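PDB 3KHP: MaoC family protein from Mycobacterium tuberculosis H37Rv, which probably catalyses the reversible dehydration of (3R)-hydroxyacyl thioesters to trans-2-enoyl thioesters. Local coordinates for residues 214-217 and 218-222; 230-233 and 234-237. All blocks are in the same frame, centred on the assembly; numbering follows the deposited sequence.

Interaction 1 (214-217 and 218-222)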
ATOM      1  N   ASP A 214      -4.769  -0.307 -14.560  1.00 16.00           N
ATOM      2  CA  ASP A 214      -5.409   0.528 -15.571  1.00 16.27           C
ATOM      3  C   ASP A 214      -6.306  -0.315 -16.434  1.00 16.70           C
ATOM      4  O   ASP A 214      -5.841  -1.156 -17.157  1.00 15.77           O
ATOM      5  CB  ASP A 214      -4.345   1.152 -16.444  1.00 16.65           C
ATOM      6  CG  ASP A 214      -4.919   2.101 -17.465  1.00 17.67           C
ATOM      7  OD1 ASP A 214      -6.135   2.467 -17.408  1.00 21.77           O
ATOM      8  OD2 ASP A 214      -4.143   2.477 -18.335  1.00 14.78           O
ATOM      9  N   PRO A 215      -7.614  -0.110 -16.346  1.00 18.19           N
ATOM     10  CA  PRO A 215      -8.536  -0.909 -17.136  1.00 18.47           C
ATOM     11  C   PRO A 215      -8.294  -0.723 -18.631  1.00 19.10           C
ATOM     12  O   PRO A 215      -8.451  -1.672 -19.405  1.00 18.51           O
ATOM     13  CB  PRO A 215      -9.908  -0.367 -16.782  1.00 18.73           C
ATOM     14  CG  PRO A 215      -9.718   0.568 -15.624  1.00 19.55           C
ATOM     15  CD  PRO A 215      -8.277   0.810 -15.409  1.00 18.89           C
ATOM     16  N   TRP A 216      -7.882   0.474 -19.028  1.00 18.96           N
ATOM     17  CA  TRP A 216      -7.599   0.724 -20.438  1.00 19.25           C
ATOM     18  C   TRP A 216      -6.554  -0.273 -20.913  1.00 19.45           C
ATOM     19  O   TRP A 216      -6.798  -1.041 -21.851  1.00 19.21           O
ATOM     20  CB  TRP A 216      -7.091   2.136 -20.655  1.00 18.66           C
ATOM     21  CG  TRP A 216      -6.984   2.486 -22.058  1.00 19.43           C
ATOM     22  CD1 TRP A 216      -7.965   3.040 -22.838  1.00 20.32           C
ATOM     23  CD2 TRP A 216      -5.846   2.330 -22.892  1.00 17.89           C
ATOM     24  NE1 TRP A 216      -7.499   3.243 -24.094  1.00 20.57           N
ATOM     25  CE2 TRP A 216      -6.201   2.817 -24.169  1.00 20.15           C
ATOM     26  CE3 TRP A 216      -4.565   1.830 -22.692  1.00 18.62           C
ATOM     27  CZ2 TRP A 216      -5.318   2.809 -25.253  1.00 19.04           C
ATOM     28  CZ3 TRP A 216      -3.675   1.812 -23.772  1.00 20.56           C
ATOM     29  CH2 TRP A 216      -4.067   2.292 -25.044  1.00 19.19           C
ATOM     30  N   PHE A 217      -5.423  -0.280 -20.211  1.00 19.40           N
ATOM     31  CA  PHE A 217      -4.314  -1.101 -20.582  1.00 19.85           C
ATOM     32  C   PHE A 217      -4.644  -2.577 -20.486  1.00 20.28           C
ATOM     33  O   PHE A 217      -4.280  -3.362 -21.363  1.00 20.29           O
ATOM     34  CB  PHE A 217      -3.136  -0.822 -19.683  1.00 20.58           C
ATOM     35  CG  PHE A 217      -1.923  -1.566 -20.071  1.00 21.32           C
ATOM     36  CD1 PHE A 217      -0.986  -1.003 -20.947  1.00 23.66           C
ATOM     37  CD2 PHE A 217      -1.714  -2.850 -19.601  1.00 21.49           C
ATOM     38  CE1 PHE A 217       0.158  -1.765 -21.341  1.00 22.58           C
ATOM     39  CE2 PHE A 217      -0.608  -3.591 -19.992  1.00 20.60           C
ATOM     40  CZ  PHE A 217       0.318  -3.048 -20.867  1.00 20.26           C
ATOM     41  N   ALA A 218      -5.301  -2.953 -19.396  1.00 19.72           N
ATOM     42  CA  ALA A 218      -5.596  -4.329 -19.109  1.00 18.94           C
ATOM     43  C   ALA A 218      -6.373  -4.891 -20.270  1.00 18.50           C
ATOM     44  O   ALA A 218      -6.136  -6.014 -20.682  1.00 18.05           O
ATOM     45  CB  ALA A 218      -6.416  -4.468 -17.798  1.00 18.00           C
ATOM     46  N   THR A 219      -7.313  -4.117 -20.786  1.00 18.57           N
ATOM     47  CA  THR A 219      -8.128  -4.599 -21.909  1.00 18.38           C
ATOM     48  C   THR A 219      -7.509  -4.359 -23.330  1.00 18.00           C
ATOM     49  O   THR A 219      -7.511  -5.258 -24.159  1.00 17.73           O
ATOM     50  CB  THR A 219      -9.544  -4.066 -21.868  1.00 17.72           C
ATOM     51  OG1 THR A 219     -10.263  -4.640 -22.974  1.00 24.47           O
ATOM     52  CG2 THR A 219      -9.599  -2.597 -21.996  1.00 13.85           C
ATOM     53  N   GLN A 220      -6.967  -3.177 -23.565  1.00 17.08           N
ATOM     54  CA  GLN A 220      -6.552  -2.773 -24.893  1.00 18.36           C
ATOM     55  C   GLN A 220      -5.239  -3.437 -25.322  1.00 19.13           C
ATOM     56  O   GLN A 220      -5.052  -3.732 -26.513  1.00 20.48           O
ATOM     57  CB  GLN A 220      -6.410  -1.245 -24.978  1.00 18.11           C
ATOM     58  CG  GLN A 220      -7.711  -0.504 -24.822  1.00 18.53           C
ATOM     59  CD  GLN A 220      -8.324  -0.195 -26.166  1.00 19.15           C
ATOM     60  OE1 GLN A 220      -7.882   0.720 -26.861  1.00 14.20           O
ATOM     61  NE2 GLN A 220      -9.316  -0.984 -26.557  1.00 16.46           N
ATOM     62  N   LEU A 221      -4.341  -3.661 -24.384  1.00 19.61           N
ATOM     63  CA  LEU A 221      -3.101  -4.383 -24.672  1.00 21.59           C
ATOM     64  C   LEU A 221      -3.082  -5.817 -24.224  1.00 23.54           C
ATOM     65  O   LEU A 221      -2.454  -6.627 -24.887  1.00 25.07           O
ATOM     66  CB  LEU A 221      -1.878  -3.628 -24.116  1.00 21.23           C
ATOM     67  CG  LEU A 221      -1.716  -2.416 -25.053  1.00 20.99           C
ATOM     68  CD1 LEU A 221      -1.447  -1.174 -24.353  1.00 21.18           C
ATOM     69  CD2 LEU A 221      -0.670  -2.717 -26.104  1.00 19.57           C
ATOM     70  N   ALA A 222      -3.791  -6.162 -23.147  1.00 24.85           N
ATOM     71  CA  ALA A 222      -3.662  -7.513 -22.558  1.00 25.69           C
ATOM     72  C   ALA A 222      -4.912  -8.361 -22.717  1.00 26.66           C
ATOM     73  O   ALA A 222      -4.849  -9.561 -22.567  1.00 28.62           O
ATOM     74  CB  ALA A 222      -3.246  -7.416 -21.078  1.00 24.85           C
TER
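Q220 and W216 share the shortest backbone bond of this helical turn, Q220 N to W216 O at 2.7 Å. A218 N to D214 O and T219 N to P215 O repeat the i to i+4 pattern, whereas F217 O takes L221 N at 3.0 Å and, weakly, A222 N as well. At the start of the helix D214 is the N-cap, and its OD1 accepts W216 N at 3.1 Å. That N-H reaches OD1 from above the carboxylate, 71° out of its plane. The other oxygen, OD2, accepts the backbone N of H67 of the second subunit, so one carboxylate both caps the helix and ties it to the dimer partner.

Two side-chain pairs, each four residues apart, follow. Q220 is bent at chi2 (-95°), and its CG sits over the face of the W216 indole, 3.8 Å from the centroid of the five-membered ring, in a CH-pi contact. The amide plane is turned well away from that of the ring, and Q220 OE1 comes to 3.7 Å from W216 CZ2. L221 meets F217 about at a right angle: CB lies over one ring face, offset toward the rim, while L221 CD1 presses on F217 CD1 at 3.4 Å. T219 CG2 is packed tightly too, 3.0 Å from P215 O, because it occupies the position between its own backbone N and carbonyl carbon.

H67 of the second subunit also stacks on W216, and F217 rests on P210 and L211. This is a short, Asp-capped helix with i, i+4 aromatic CH-pi pairs, placed at the dimer interface and starting at what is probably the end of the hydratase 2 signature segment that includes P210 and L211.

Interaction 2 (230-233 and 234-237)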
ATOM      1  N   HIS A 230      -1.832  -8.968  -9.356  1.00 13.39           N
ATOM      2  CA  HIS A 230      -0.434  -9.432  -9.503  1.00 13.09           C
ATOM      3  C   HIS A 230      -0.351 -10.882  -9.071  1.00 14.08           C
ATOM      4  O   HIS A 230      -0.869 -11.206  -7.996  1.00 13.82           O
ATOM      5  CB  HIS A 230       0.498  -8.684  -8.583  1.00 11.74           C
ATOM      6  CG  HIS A 230       0.580  -7.206  -8.809  1.00 11.15           C
ATOM      7  ND1 HIS A 230      -0.463  -6.342  -8.535  1.00 10.18           N
ATOM      8  CD2 HIS A 230       1.632  -6.425  -9.164  1.00 10.77           C
ATOM      9  CE1 HIS A 230      -0.060  -5.096  -8.743  1.00 11.55           C
ATOM     10  NE2 HIS A 230       1.203  -5.119  -9.133  1.00 10.10           N
ATOM     11  N   GLY A 231       0.299 -11.745  -9.885  1.00 14.37           N
ATOM     12  CA  GLY A 231       0.581 -13.132  -9.497  1.00 13.97           C
ATOM     13  C   GLY A 231       1.300 -13.245  -8.134  1.00 14.32           C
ATOM     14  O   GLY A 231       0.982 -14.112  -7.298  1.00 13.20           O
ATOM     15  N   LEU A 232       2.264 -12.372  -7.904  1.00 13.79           N
ATOM     16  CA  LEU A 232       2.971 -12.392  -6.640  1.00 14.64           C
ATOM     17  C   LEU A 232       2.062 -11.991  -5.463  1.00 15.24           C
ATOM     18  O   LEU A 232       2.340 -12.376  -4.320  1.00 15.18           O
ATOM     19  CB  LEU A 232       4.234 -11.546  -6.716  1.00 14.00           C
ATOM     20  CG  LEU A 232       5.331 -12.199  -7.608  1.00 12.99           C
ATOM     21  CD1 LEU A 232       6.526 -11.283  -7.722  1.00  9.66           C
ATOM     22  CD2 LEU A 232       5.740 -13.627  -7.073  1.00 12.20           C
ATOM     23  N   CYS A 233       0.973 -11.257  -5.739  1.00 14.86           N
ATOM     24  CA  CYS A 233       0.059 -10.897  -4.677  1.00 14.63           C
ATOM     25  C   CYS A 233      -0.709 -12.154  -4.253  1.00 15.41           C
ATOM     26  O   CYS A 233      -0.753 -12.479  -3.071  1.00 16.24           O
ATOM     27  CB  CYS A 233      -0.877  -9.795  -5.098  1.00 13.96           C
ATOM     28  SG  CYS A 233      -2.031  -9.336  -3.807  1.00 13.05           S
ATOM     29  N   THR A 234      -1.268 -12.866  -5.230  1.00 14.79           N
ATOM     30  CA  THR A 234      -1.850 -14.178  -5.024  1.00 14.73           C
ATOM     31  C   THR A 234      -0.936 -15.113  -4.231  1.00 15.31           C
ATOM     32  O   THR A 234      -1.368 -15.804  -3.305  1.00 16.43           O
ATOM     33  CB  THR A 234      -2.188 -14.830  -6.381  1.00 14.26           C
ATOM     34  OG1 THR A 234      -3.108 -13.991  -7.087  1.00 13.84           O
ATOM     35  CG2 THR A 234      -2.815 -16.140  -6.229  1.00 11.84           C
ATOM     36  N   TYR A 235       0.323 -15.143  -4.605  1.00 15.57           N
ATOM     37  CA  TYR A 235       1.325 -15.951  -3.935  1.00 15.93           C
ATOM     38  C   TYR A 235       1.512 -15.528  -2.463  1.00 16.30           C
ATOM     39  O   TYR A 235       1.559 -16.364  -1.579  1.00 16.25           O
ATOM     40  CB  TYR A 235       2.612 -15.796  -4.690  1.00 15.49           C
ATOM     41  CG  TYR A 235       3.814 -16.573  -4.251  1.00 15.36           C
ATOM     42  CD1 TYR A 235       3.946 -17.933  -4.559  1.00 15.42           C
ATOM     43  CD2 TYR A 235       4.886 -15.928  -3.656  1.00 13.93           C
ATOM     44  CE1 TYR A 235       5.101 -18.638  -4.220  1.00 13.18           C
ATOM     45  CE2 TYR A 235       6.033 -16.623  -3.317  1.00 14.59           C
ATOM     46  CZ  TYR A 235       6.137 -17.976  -3.616  1.00 14.53           C
ATOM     47  OH  TYR A 235       7.328 -18.646  -3.330  1.00 15.82           O
ATOM     48  N   GLY A 236       1.559 -14.233  -2.218  1.00 16.80           N
ATOM     49  CA  GLY A 236       1.575 -13.716  -0.843  1.00 17.15           C
ATOM     50  C   GLY A 236       0.318 -14.052  -0.044  1.00 16.79           C
ATOM     51  O   GLY A 236       0.394 -14.273   1.160  1.00 16.91           O
ATOM     52  N   VAL A 237      -0.836 -14.095  -0.707  1.00 16.71           N
ATOM     53  CA  VAL A 237      -2.086 -14.423  -0.025  1.00 16.42           C
ATOM     54  C   VAL A 237      -2.058 -15.893   0.382  1.00 16.83           C
ATOM     55  O   VAL A 237      -2.282 -16.211   1.546  1.00 15.87           O
ATOM     56  CB  VAL A 237      -3.342 -14.136  -0.856  1.00 16.75           C
ATOM     57  CG1 VAL A 237      -4.549 -14.628  -0.111  1.00 14.85           C
ATOM     58  CG2 VAL A 237      -3.485 -12.604  -1.176  1.00 14.10           C
TER
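C233 carries SG anti to its backbone N (chi1 180°), while V237 CG2 lies beside its own N, 3.3 Å from C233 O; SG is only loosely near CG2, at 4.4 Å. On another side of the helix Y235 has CG anti to its N (chi1 -177°), and L232 CD2 approaches the ring obliquely, 4.2 Å from Y235 CD2.

The first turn is fixed by H230 O, which accepts both C233 N at 2.9 Å and T234 N at 3.3 Å. Y235 N to G231 O, G236 N to L232 O and V237 N to C233 O continue the i to i+4 pattern.

The polar ends point elsewhere. H230 occupies the N-cap position, but its ring leads away: NE2 bonds D207 O, and the ring stacks on H212 and meets Y202 edge-to-face. D207 and H212 probably correspond to the catalytic Asp/His pair of hydratase 2 relatives. Y235 OH bonds I257 O. With L232 and Y235 packed on Q104 of strand 103-108, these turns open helix 231-245, the central helix of the C-terminal half of a double-hotdog fold.

Interaction 1 takes in an entire short helix, interaction 2 the first turns of a long one. The two helices follow each other in the chain, yet the contacts' centres are about 20 Å apart and their nearest atoms about 9 Å, so they do not touch. Interaction 1 is peripheral, about 23 Å from the centre of the chain: aromatic faces carry its packing, and its cap has a partner in the second subunit. Interaction 2 lies about 6 Å from that centre, is largely buried, and meets no other protein chain; backbone bonds carry it, with only loose apolar side-chain contacts. At the N-caps, aspartate bonds its own helix, whereas histidine turns toward D207, H212 and Y202.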